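Local coordinates for protein Hcp1 family type VI secretion system effector (Yersinia pestis, PDB 3V4H) that probably serves as an Hcp-family component of the type VI secretion system, whose relatives form ring-shaped hexamers that stack into the tube expelled into target cells, at residues 80-85 / 149-154; 29-34 / 47-52; 124-129 / 153-158. All coordinates share one frame; numbering follows the deposited sequence. Where two conformers were deposited one is given.

Contact 1 (80-85 / 149-154)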
loop_
_atom_site.group_PDB
_atom_site.type_symbol
_atom_site.label_atom_id
_atom_site.label_comp_id
_atom_site.label_asym_id
_atom_site.label_seq_id
_atom_site.Cartn_x
_atom_site.Cartn_y
_atom_site.Cartn_z
ATOM N N PHE A 80 24.568 1.585 6.924
ATOM C CA PHE A 80 23.899 2.653 7.732
ATOM C C PHE A 80 23.288 3.558 6.701
ATOM O O PHE A 80 23.869 3.731 5.629
ATOM C CB PHE A 80 24.899 3.418 8.608
ATOM C CG PHE A 80 24.253 4.335 9.635
ATOM C CD1 PHE A 80 23.782 3.846 10.843
ATOM C CD2 PHE A 80 24.129 5.670 9.371
ATOM C CE1 PHE A 80 23.236 4.699 11.767
ATOM C CE2 PHE A 80 23.572 6.521 10.300
ATOM C CZ PHE A 80 23.100 6.029 11.474
ATOM N N CYS A 81 22.081 4.067 7.022
ATOM C CA CYS A 81 21.251 4.925 6.184
ATOM C C CYS A 81 20.946 6.203 6.954
ATOM O O CYS A 81 20.684 6.141 8.179
ATOM C CB CYS A 81 19.885 4.256 5.887
ATOM S SG CYS A 81 19.925 2.905 4.660
ATOM N N PHE A 82 21.056 7.348 6.281
ATOM C CA PHE A 82 20.505 8.611 6.814
ATOM C C PHE A 82 20.055 9.505 5.688
ATOM O O PHE A 82 20.507 9.346 4.539
ATOM C CB PHE A 82 21.492 9.358 7.714
ATOM C CG PHE A 82 22.626 9.993 7.015
ATOM C CD1 PHE A 82 22.577 11.336 6.661
ATOM C CD2 PHE A 82 23.799 9.288 6.773
ATOM C CE1 PHE A 82 23.646 11.945 6.009
ATOM C CE2 PHE A 82 24.858 9.870 6.105
ATOM C CZ PHE A 82 24.788 11.202 5.722
ATOM N N ALA A 83 19.183 10.434 6.062
ATOM C CA ALA A 83 18.629 11.502 5.257
ATOM C C ALA A 83 19.057 12.872 5.784
ATOM O O ALA A 83 19.058 13.124 7.013
ATOM C CB ALA A 83 17.086 11.441 5.322
ATOM N N HIS A 84 19.344 13.798 4.874
ATOM C CA HIS A 84 19.552 15.226 5.217
ATOM C C HIS A 84 19.029 16.097 4.095
ATOM O O HIS A 84 18.756 15.608 3.014
ATOM C CB HIS A 84 21.063 15.510 5.482
ATOM C CG HIS A 84 21.937 15.408 4.247
ATOM N ND1 HIS A 84 22.727 16.419 3.828
ATOM C CD2 HIS A 84 22.053 14.403 3.293
ATOM C CE1 HIS A 84 23.310 16.058 2.672
ATOM N NE2 HIS A 84 22.914 14.827 2.360
ATOM N N TYR A 85 18.852 17.396 4.342
ATOM C CA TYR A 85 18.605 18.324 3.253
ATOM C C TYR A 85 19.805 18.407 2.333
ATOM O O TYR A 85 20.950 18.179 2.765
ATOM C CB TYR A 85 18.296 19.700 3.810
ATOM C CG TYR A 85 16.974 19.730 4.527
ATOM C CD1 TYR A 85 15.813 19.323 3.880
ATOM C CD2 TYR A 85 16.891 20.138 5.851
ATOM C CE1 TYR A 85 14.587 19.316 4.526
ATOM C CE2 TYR A 85 15.662 20.181 6.505
ATOM C CZ TYR A 85 14.518 19.760 5.843
ATOM O OH TYR A 85 13.302 19.783 6.496
ATOM N N ILE A 149 21.397 8.872 2.173
ATOM C CA ILE A 149 22.756 8.340 2.021
ATOM C C ILE A 149 22.819 7.031 2.813
ATOM O O ILE A 149 22.291 6.966 3.952
ATOM C CB ILE A 149 23.787 9.373 2.489
ATOM C CG1 ILE A 149 23.859 10.506 1.457
ATOM C CG2 ILE A 149 25.166 8.732 2.651
ATOM C CD1 ILE A 149 24.023 11.869 2.072
ATOM N N ARG A 150 23.307 5.988 2.135
ATOM C CA ARG A 150 23.695 4.717 2.716
ATOM C C ARG A 150 25.194 4.508 2.605
ATOM O O ARG A 150 25.800 4.943 1.628
ATOM C CB ARG A 150 23.054 3.583 1.957
ATOM C CG ARG A 150 21.572 3.787 1.873
ATOM C CD ARG A 150 20.829 2.540 1.490
ATOM N NE ARG A 150 19.405 2.852 1.414
ATOM C CZ ARG A 150 18.465 1.977 1.095
ATOM N NH1 ARG A 150 18.783 0.716 0.814
ATOM N NH2 ARG A 150 17.198 2.370 1.058
ATOM N N PHE A 151 25.795 3.860 3.596
ATOM C CA PHE A 151 27.251 3.597 3.550
ATOM C C PHE A 151 27.700 2.292 4.179
ATOM O O PHE A 151 27.039 1.735 5.068
ATOM C CB PHE A 151 28.071 4.783 4.090
ATOM C CG PHE A 151 27.819 5.149 5.553
ATOM C CD1 PHE A 151 28.371 4.415 6.580
ATOM C CD2 PHE A 151 27.130 6.291 5.875
ATOM C CE1 PHE A 151 28.211 4.792 7.901
ATOM C CE2 PHE A 151 26.948 6.676 7.199
ATOM C CZ PHE A 151 27.512 5.926 8.208
ATOM N N SER A 152 28.789 1.785 3.618
ATOM C CA SER A 152 29.532 0.612 4.084
ATOM C C SER A 152 30.420 0.951 5.244
ATOM O O SER A 152 30.805 2.100 5.355
ATOM C CB SER A 152 30.515 0.201 2.998
ATOM O OG SER A 152 30.075 -0.996 2.487
ATOM N N PHE A 153 30.823 -0.051 6.040
ATOM C CA PHE A 153 31.871 0.156 7.049
ATOM C C PHE A 153 32.507 -1.173 7.486
ATOM O O PHE A 153 31.917 -2.251 7.364
ATOM C CB PHE A 153 31.347 0.981 8.246
ATOM C CG PHE A 153 30.116 0.406 8.883
ATOM C CD1 PHE A 153 30.213 -0.540 9.907
ATOM C CD2 PHE A 153 28.862 0.764 8.432
ATOM C CE1 PHE A 153 29.089 -1.112 10.466
ATOM C CE2 PHE A 153 27.716 0.229 9.010
ATOM C CZ PHE A 153 27.821 -0.705 10.015
ATOM N N THR A 154 33.758 -1.119 7.929
ATOM C CA THR A 154 34.436 -2.332 8.370
ATOM C C THR A 154 34.306 -2.549 9.874
ATOM O O THR A 154 34.335 -3.678 10.321
ATOM C CB THR A 154 35.907 -2.332 7.910
ATOM O OG1 THR A 154 36.470 -1.049 8.192
ATOM C CG2 THR A 154 35.971 -2.580 6.407
#
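Two neighbouring strands of the four-stranded antiparallel sheet, 76-85 and 146-152, meet here through the backbone and through a row of aromatic side chains on one face. Phe-80 faces Phe-151 and Phe-82 faces Ile-149, both as hydrogen-bonded pairs. The Ile-149 N to Phe-82 O bond is short at 2.6 Å and almost straight (176°), while Phe-80 N reaches Phe-151 O at a more bent 139°.

On the face carrying Phe-80, Phe-82, Ile-149 and Phe-151, each pair packs by laying aliphatic carbon on a ring. CB of Phe-80 sits over one face of the Phe-151 ring, 3.9 Å from its centroid, and CB of Ile-149 does the same to the Phe-82 ring. CG of Phe-151 lies between the backbone N and the carbonyl carbon (chi1 62°), which sets one face of the ring against Phe-80 CB and its edge near CE2 of Phe-82. Flat rings suit this place because they fill the interior of the Hcp beta-barrel, where Phe-125 and Phe-108 add further rings. At the end of the row CD1 of Ile-149 presses against the imidazole of His-84, 3.2 Å from NE2. That ring is gripped at both nitrogens, NE2 by Glu-147 and ND1 by Asp-87, so its rotation is fixed.

On the other face Cys-81 and Arg-150 form the non-hydrogen-bonded pair. In the conformer described, SG of Cys-81 lies beside CG, CD and NE of the extended arginine chain, though how closely is doubtful because Cys-81 has a second conformer; the guanidinium forms a salt bridge with Glu-148 through NE.

Contact 2 (29-34 / 47-52)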
loop_
_atom_site.group_PDB
_atom_site.type_symbol
_atom_site.label_atom_id
_atom_site.label_comp_id
_atom_site.label_asym_id
_atom_site.label_seq_id
_atom_site.Cartn_x
_atom_site.Cartn_y
_atom_site.Cartn_z
ATOM N N MET A 29 19.953 15.368 15.786
ATOM C CA MET A 29 20.749 14.273 15.257
ATOM C C MET A 29 21.831 14.851 14.372
ATOM O O MET A 29 21.548 15.701 13.524
ATOM C CB MET A 29 19.855 13.343 14.446
ATOM C CG MET A 29 18.660 12.800 15.199
ATOM S SD MET A 29 17.714 11.658 14.191
ATOM C CE MET A 29 16.514 12.737 13.427
ATOM N N PHE A 30 23.062 14.376 14.522
ATOM C CA PHE A 30 24.170 14.913 13.733
ATOM C C PHE A 30 25.011 13.812 13.185
ATOM O O PHE A 30 25.208 12.805 13.852
ATOM C CB PHE A 30 25.061 15.791 14.599
ATOM C CG PHE A 30 24.322 16.915 15.249
ATOM C CD1 PHE A 30 24.031 18.054 14.549
ATOM C CD2 PHE A 30 23.876 16.806 16.551
ATOM C CE1 PHE A 30 23.321 19.091 15.136
ATOM C CE2 PHE A 30 23.160 17.833 17.146
ATOM C CZ PHE A 30 22.890 18.980 16.433
ATOM N N ILE A 31 25.570 14.022 12.016
ATOM C CA ILE A 31 26.603 13.108 11.529
ATOM C C ILE A 31 27.828 13.914 11.086
ATOM O O ILE A 31 27.717 14.930 10.377
ATOM C CB ILE A 31 26.022 12.129 10.486
ATOM C CG1 ILE A 31 26.915 10.893 10.361
ATOM C CG2 ILE A 31 25.788 12.816 9.163
ATOM C CD1 ILE A 31 26.275 9.649 9.786
ATOM N N LYS A 32 29.000 13.491 11.536
ATOM C CA LYS A 32 30.265 14.161 11.206
ATOM C C LYS A 32 31.069 13.201 10.344
ATOM O O LYS A 32 31.402 12.117 10.794
ATOM C CB LYS A 32 31.040 14.476 12.483
ATOM C CG LYS A 32 32.411 15.117 12.237
ATOM C CD LYS A 32 33.508 14.447 13.017
ATOM C CE LYS A 32 33.864 15.199 14.283
ATOM N NZ LYS A 32 34.990 16.153 14.042
ATOM N N ILE A 33 31.342 13.581 9.107
ATOM C CA ILE A 33 31.962 12.671 8.142
ATOM C C ILE A 33 33.343 13.212 7.730
ATOM O O ILE A 33 33.452 14.347 7.261
ATOM C CB ILE A 33 31.132 12.575 6.875
ATOM C CG1 ILE A 33 29.800 11.920 7.169
ATOM C CG2 ILE A 33 31.899 11.834 5.788
ATOM C CD1 ILE A 33 28.876 11.888 5.982
ATOM N N ASP A 34 34.386 12.423 7.886
ATOM C CA ASP A 34 35.724 12.913 7.612
ATOM C C ASP A 34 35.871 13.479 6.241
ATOM O O ASP A 34 35.569 12.846 5.273
ATOM C CB ASP A 34 36.756 11.828 7.802
ATOM C CG ASP A 34 37.294 11.789 9.200
ATOM O OD1 ASP A 34 37.332 12.824 9.861
ATOM O OD2 ASP A 34 37.663 10.708 9.660
ATOM N N ASN A 47 29.327 22.847 11.580
ATOM C CA ASN A 47 29.806 22.306 10.314
ATOM C C ASN A 47 29.718 20.798 10.132
ATOM O O ASN A 47 30.332 20.241 9.253
ATOM C CB ASN A 47 31.222 22.800 10.057
ATOM C CG ASN A 47 31.297 24.314 10.005
ATOM O OD1 ASN A 47 30.407 24.991 9.455
ATOM N ND2 ASN A 47 32.358 24.857 10.579
ATOM N N GLU A 48 28.922 20.144 10.957
ATOM C CA GLU A 48 28.550 18.778 10.727
ATOM C C GLU A 48 27.210 18.751 9.972
ATOM O O GLU A 48 26.607 19.806 9.671
ATOM C CB GLU A 48 28.435 18.051 12.055
ATOM C CG GLU A 48 29.754 18.012 12.826
ATOM C CD GLU A 48 29.658 17.300 14.159
ATOM O OE1 GLU A 48 28.733 16.471 14.362
ATOM O OE2 GLU A 48 30.539 17.558 14.988
ATOM N N ILE A 49 26.747 17.543 9.675
ATOM C CA ILE A 49 25.498 17.362 8.915
ATOM C C ILE A 49 24.324 17.079 9.842
ATOM O O ILE A 49 24.352 16.135 10.629
ATOM C CB ILE A 49 25.626 16.229 7.871
ATOM C CG1 ILE A 49 26.761 16.536 6.893
ATOM C CG2 ILE A 49 24.326 16.099 7.083
ATOM C CD1 ILE A 49 27.467 15.338 6.268
ATOM N N GLN A 50 23.274 17.881 9.744
ATOM C CA GLN A 50 22.037 17.602 10.490
ATOM C C GLN A 50 21.244 16.478 9.847
ATOM O O GLN A 50 20.951 16.516 8.645
ATOM C CB GLN A 50 21.154 18.851 10.576
ATOM C CG GLN A 50 21.954 20.003 11.118
ATOM C CD GLN A 50 21.181 20.927 12.024
ATOM O OE1 GLN A 50 21.717 21.390 13.028
ATOM N NE2 GLN A 50 19.919 21.212 11.670
ATOM N N VAL A 51 20.854 15.498 10.653
ATOM C CA VAL A 51 20.179 14.310 10.152
ATOM C C VAL A 51 18.684 14.436 10.432
ATOM O O VAL A 51 18.259 14.826 11.531
ATOM C CB VAL A 51 20.744 13.043 10.787
ATOM C CG1 VAL A 51 19.975 11.810 10.372
ATOM C CG2 VAL A 51 22.203 12.876 10.355
ATOM N N LEU A 52 17.906 14.048 9.433
ATOM C CA LEU A 52 16.443 14.062 9.485
ATOM C C LEU A 52 15.901 12.690 9.827
ATOM O O LEU A 52 14.858 12.573 10.423
ATOM C CB LEU A 52 15.927 14.479 8.083
ATOM C CG LEU A 52 16.330 15.891 7.575
ATOM C CD1 LEU A 52 15.771 16.182 6.178
ATOM C CD2 LEU A 52 15.892 16.960 8.570
HETATM O O HOH W 1 18.499 16.622 13.602
#
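An edge pairing of beta strands joins 29-33, the first strand of the chain, to the short strand 49-50, which is the outermost strand within this chain of the six-stranded antiparallel sheet. Ile-31 and Ile-49 form the hydrogen-bonded pair: Ile-31 N to Ile-49 O is 2.8 Å, and the return bond from Ile-49 N to Ile-31 O is 2.9 Å. Two residues along, past the non-hydrogen-bonded pair Phe-30 and Gln-50, Val-51 N points straight at Met-29 O (175°) but comes from above the carbonyl plane. Beyond it a water takes over, accepting from Met-29 N and donating to Val-51 O.

Branched residues fill the inner face. CG2 of Ile-31 stands between the backbone N and the carbonyl carbon, as CG1 is turned away from the N (chi1 -159°), and this methyl touches CB of Ile-49 at 3.7 Å and CG2 of Val-51. The delta methyls of Ile-33 and Ile-49 meet farther along.

The other face is mixed, with buried Phe-30 beside the polar chains of Gln-50, Glu-48 and Lys-32. CE1 of Phe-30 lies 3.5 Å from OE1 of Gln-50, which approaches the ring's edge near its plane and is itself held by Ser-40; His-45 stacks on the same ring. The Glu-48 carboxylate lies across the aliphatic start of Lys-32, CD to CB 3.6 Å. Its OE1 bonds to His-45, while Lys-32 NZ stays 4.8 Å from OE2 of Glu-48, too far for a salt bridge, though the opposite charges probably attract weakly. Two sequence-adjacent antiparallel strands joined by a long loop thus form one edge of the six-stranded sheet of the Hcp beta-barrel, with Ile-31 and Val-51 packed on Phe-82 in its interior.

Contact 3 (124-129 / 153-158)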
loop_
_atom_site.group_PDB
_atom_site.type_symbol
_atom_site.label_atom_id
_atom_site.label_comp_id
_atom_site.label_asym_id
_atom_site.label_seq_id
_atom_site.Cartn_x
_atom_site.Cartn_y
_atom_site.Cartn_z
ATOM N N LYS A 124 30.124 5.325 16.043
ATOM C CA LYS A 124 31.263 5.742 15.303
ATOM C C LYS A 124 31.551 4.602 14.348
ATOM O O LYS A 124 31.503 3.458 14.754
ATOM C CB LYS A 124 32.437 5.948 16.244
ATOM C CG LYS A 124 32.184 6.932 17.390
ATOM C CD LYS A 124 33.422 7.002 18.296
ATOM C CE LYS A 124 33.166 7.708 19.625
ATOM N NZ LYS A 124 32.214 8.854 19.529
ATOM N N PHE A 125 31.793 4.922 13.080
ATOM C CA PHE A 125 32.100 3.931 12.071
ATOM C C PHE A 125 33.494 4.193 11.515
ATOM O O PHE A 125 33.936 5.351 11.457
ATOM C CB PHE A 125 31.077 3.961 10.918
ATOM C CG PHE A 125 29.657 4.121 11.354
ATOM C CD1 PHE A 125 28.785 3.039 11.380
ATOM C CD2 PHE A 125 29.156 5.376 11.667
ATOM C CE1 PHE A 125 27.462 3.203 11.738
ATOM C CE2 PHE A 125 27.829 5.541 12.038
ATOM C CZ PHE A 125 26.980 4.450 12.074
ATOM N N THR A 126 34.167 3.112 11.109
ATOM C CA THR A 126 35.492 3.159 10.537
ATOM C C THR A 126 35.546 2.596 9.132
ATOM O O THR A 126 34.903 1.587 8.847
ATOM C CB THR A 126 36.451 2.322 11.373
ATOM O OG1 THR A 126 36.575 2.958 12.628
ATOM C CG2 THR A 126 37.843 2.226 10.724
ATOM N N ASP A 127 36.347 3.252 8.284
ATOM C CA ASP A 127 36.562 2.846 6.913
ATOM C C ASP A 127 35.249 2.739 6.146
ATOM O O ASP A 127 34.822 1.648 5.775
ATOM C CB ASP A 127 37.307 1.520 6.882
ATOM C CG ASP A 127 37.957 1.269 5.574
ATOM O OD1 ASP A 127 38.224 2.254 4.851
ATOM O OD2 ASP A 127 38.218 0.087 5.269
ATOM N N VAL A 128 34.653 3.902 5.883
ATOM C CA VAL A 128 33.312 4.015 5.303
ATOM C C VAL A 128 33.361 4.217 3.780
ATOM O O VAL A 128 34.248 4.920 3.264
ATOM C CB VAL A 128 32.560 5.196 5.941
ATOM C CG1 VAL A 128 31.287 5.506 5.158
ATOM C CG2 VAL A 128 32.240 4.892 7.406
ATOM N N ILE A 129 32.456 3.554 3.069
ATOM C CA ILE A 129 32.281 3.746 1.625
ATOM C C ILE A 129 30.816 4.075 1.375
ATOM O O ILE A 129 29.926 3.420 1.908
ATOM C CB ILE A 129 32.663 2.500 0.823
ATOM C CG1 ILE A 129 34.151 2.193 1.029
ATOM C CG2 ILE A 129 32.347 2.686 -0.663
ATOM C CD1 ILE A 129 34.612 0.917 0.366
ATOM N N PHE A 153 30.823 -0.051 6.040
ATOM C CA PHE A 153 31.871 0.156 7.049
ATOM C C PHE A 153 32.507 -1.173 7.486
ATOM O O PHE A 153 31.917 -2.251 7.364
ATOM C CB PHE A 153 31.347 0.981 8.246
ATOM C CG PHE A 153 30.116 0.406 8.883
ATOM C CD1 PHE A 153 30.213 -0.540 9.907
ATOM C CD2 PHE A 153 28.862 0.764 8.432
ATOM C CE1 PHE A 153 29.089 -1.112 10.466
ATOM C CE2 PHE A 153 27.716 0.229 9.010
ATOM C CZ PHE A 153 27.821 -0.705 10.015
ATOM N N THR A 154 33.758 -1.119 7.929
ATOM C CA THR A 154 34.436 -2.332 8.370
ATOM C C THR A 154 34.306 -2.549 9.874
ATOM O O THR A 154 34.335 -3.678 10.321
ATOM C CB THR A 154 35.907 -2.332 7.910
ATOM O OG1 THR A 154 36.470 -1.049 8.192
ATOM C CG2 THR A 154 35.971 -2.580 6.407
ATOM N N LYS A 155 34.160 -1.470 10.645
ATOM C CA LYS A 155 33.972 -1.543 12.089
ATOM C C LYS A 155 33.013 -0.470 12.544
ATOM O O LYS A 155 32.844 0.542 11.863
ATOM C CB LYS A 155 35.285 -1.316 12.833
ATOM C CG LYS A 155 36.397 -2.247 12.391
ATOM C CD LYS A 155 37.623 -2.110 13.274
ATOM C CE LYS A 155 38.638 -1.112 12.743
ATOM N NZ LYS A 155 39.973 -1.482 13.262
ATOM N N MET A 156 32.394 -0.703 13.697
ATOM C CA MET A 156 31.611 0.327 14.365
ATOM C C MET A 156 31.671 0.181 15.875
ATOM O O MET A 156 31.868 -0.909 16.380
ATOM C CB MET A 156 30.135 0.250 13.911
ATOM C CG MET A 156 29.360 -1.019 14.265
ATOM S SD MET A 156 28.739 -1.117 15.965
ATOM C CE MET A 156 28.021 0.485 16.110
ATOM N N THR A 157 31.423 1.275 16.589
ATOM C CA THR A 157 31.225 1.246 18.032
ATOM C C THR A 157 29.930 1.952 18.347
ATOM O O THR A 157 29.645 2.988 17.747
ATOM C CB THR A 157 32.387 1.939 18.730
ATOM O OG1 THR A 157 33.535 1.066 18.681
ATOM C CG2 THR A 157 32.077 2.227 20.191
ATOM N N GLN A 158 29.131 1.404 19.262
ATOM C CA GLN A 158 27.919 2.090 19.681
ATOM C C GLN A 158 27.994 2.295 21.167
ATOM O O GLN A 158 28.158 1.323 21.916
ATOM C CB GLN A 158 26.681 1.241 19.307
ATOM C CG GLN A 158 25.346 1.797 19.727
ATOM C CD GLN A 158 24.248 0.730 19.694
ATOM O OE1 GLN A 158 24.373 -0.314 20.320
ATOM N NE2 GLN A 158 23.200 0.987 18.944
#
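Phe-153, Lys-124 and Thr-126 lose the most surface where the end of strand 119-126 runs antiparallel to strand 155-162 and the corner after it meets Phe-153 and Thr-154. The ring of Phe-153 carries the aromatic part of the contact. CD1 of Phe-125 sits over the centre of one of its faces, so the two rings form an edge-to-face pair with centroids 5.0 Å apart and planes at 58°; Trp-56 also meets the Phe-153 ring. Phe-125 reaches this spot with CG anti to its carbonyl carbon (chi1 -42°), and the same CD1 touches CB of Met-156, 4.0 Å away, so both phenylalanines and the thioether chain lie on the inner side of the strands.

Lys-124 and Thr-126 face the other way. Lys-124 pairs with Thr-157 through two backbone bonds, each 2.9 Å: Lys-124 N to Thr-157 O and Thr-157 N to Lys-124 O. Its long chain then leaves the contact, and NZ bonds to Gln-107 on strand 103-111, as suits a lysine at a surface. Thr-126, a beta-branched residue at home in a strand, lies beside Lys-155, with CG2 4.0 Å from CE of the lysine.

In the Hcp beta-barrel this is where the chain passes from one sheet to the other, and it turns the corner at Asp-127, whose positive phi of 56° bends the backbone. Thr-126 O, just before the turn, accepts two bonds from one residue: the amide N of Thr-154 at 3.1 Å, nearly along the C=O axis, and OG1 of Thr-154 from above the carbonyl plane. The hydroxyl is pressed close to CB of Asp-127 (OG1 to CB 3.0 Å), a tight fit at the corner, while OD1 of Asp-127 is held by His-102.

Contact 1 lies in the four-stranded sheet, whereas contact 2 and most of contact 3 belong to the six-stranded one. Contacts 1 and 3, with centres 11 Å apart, share Phe-153 and Thr-154, where the chain leaves strand 146-152 for strand 155-162; Ser-152 N probably bonds to Ile-129 O at 2.6 Å. Contacts 1 and 2 are also 11 Å apart by centres and touch where Ala-83 O meets Leu-52 N at 2.8 Å, a probable hydrogen bond. Contacts 2 and 3 do not touch: their nearest atoms are about 5 Å apart. The aromatic row of contact 1 thus packs against both others, touching Ile-31 and Val-51 of contact 2 and Phe-125 and Val-128 of contact 3.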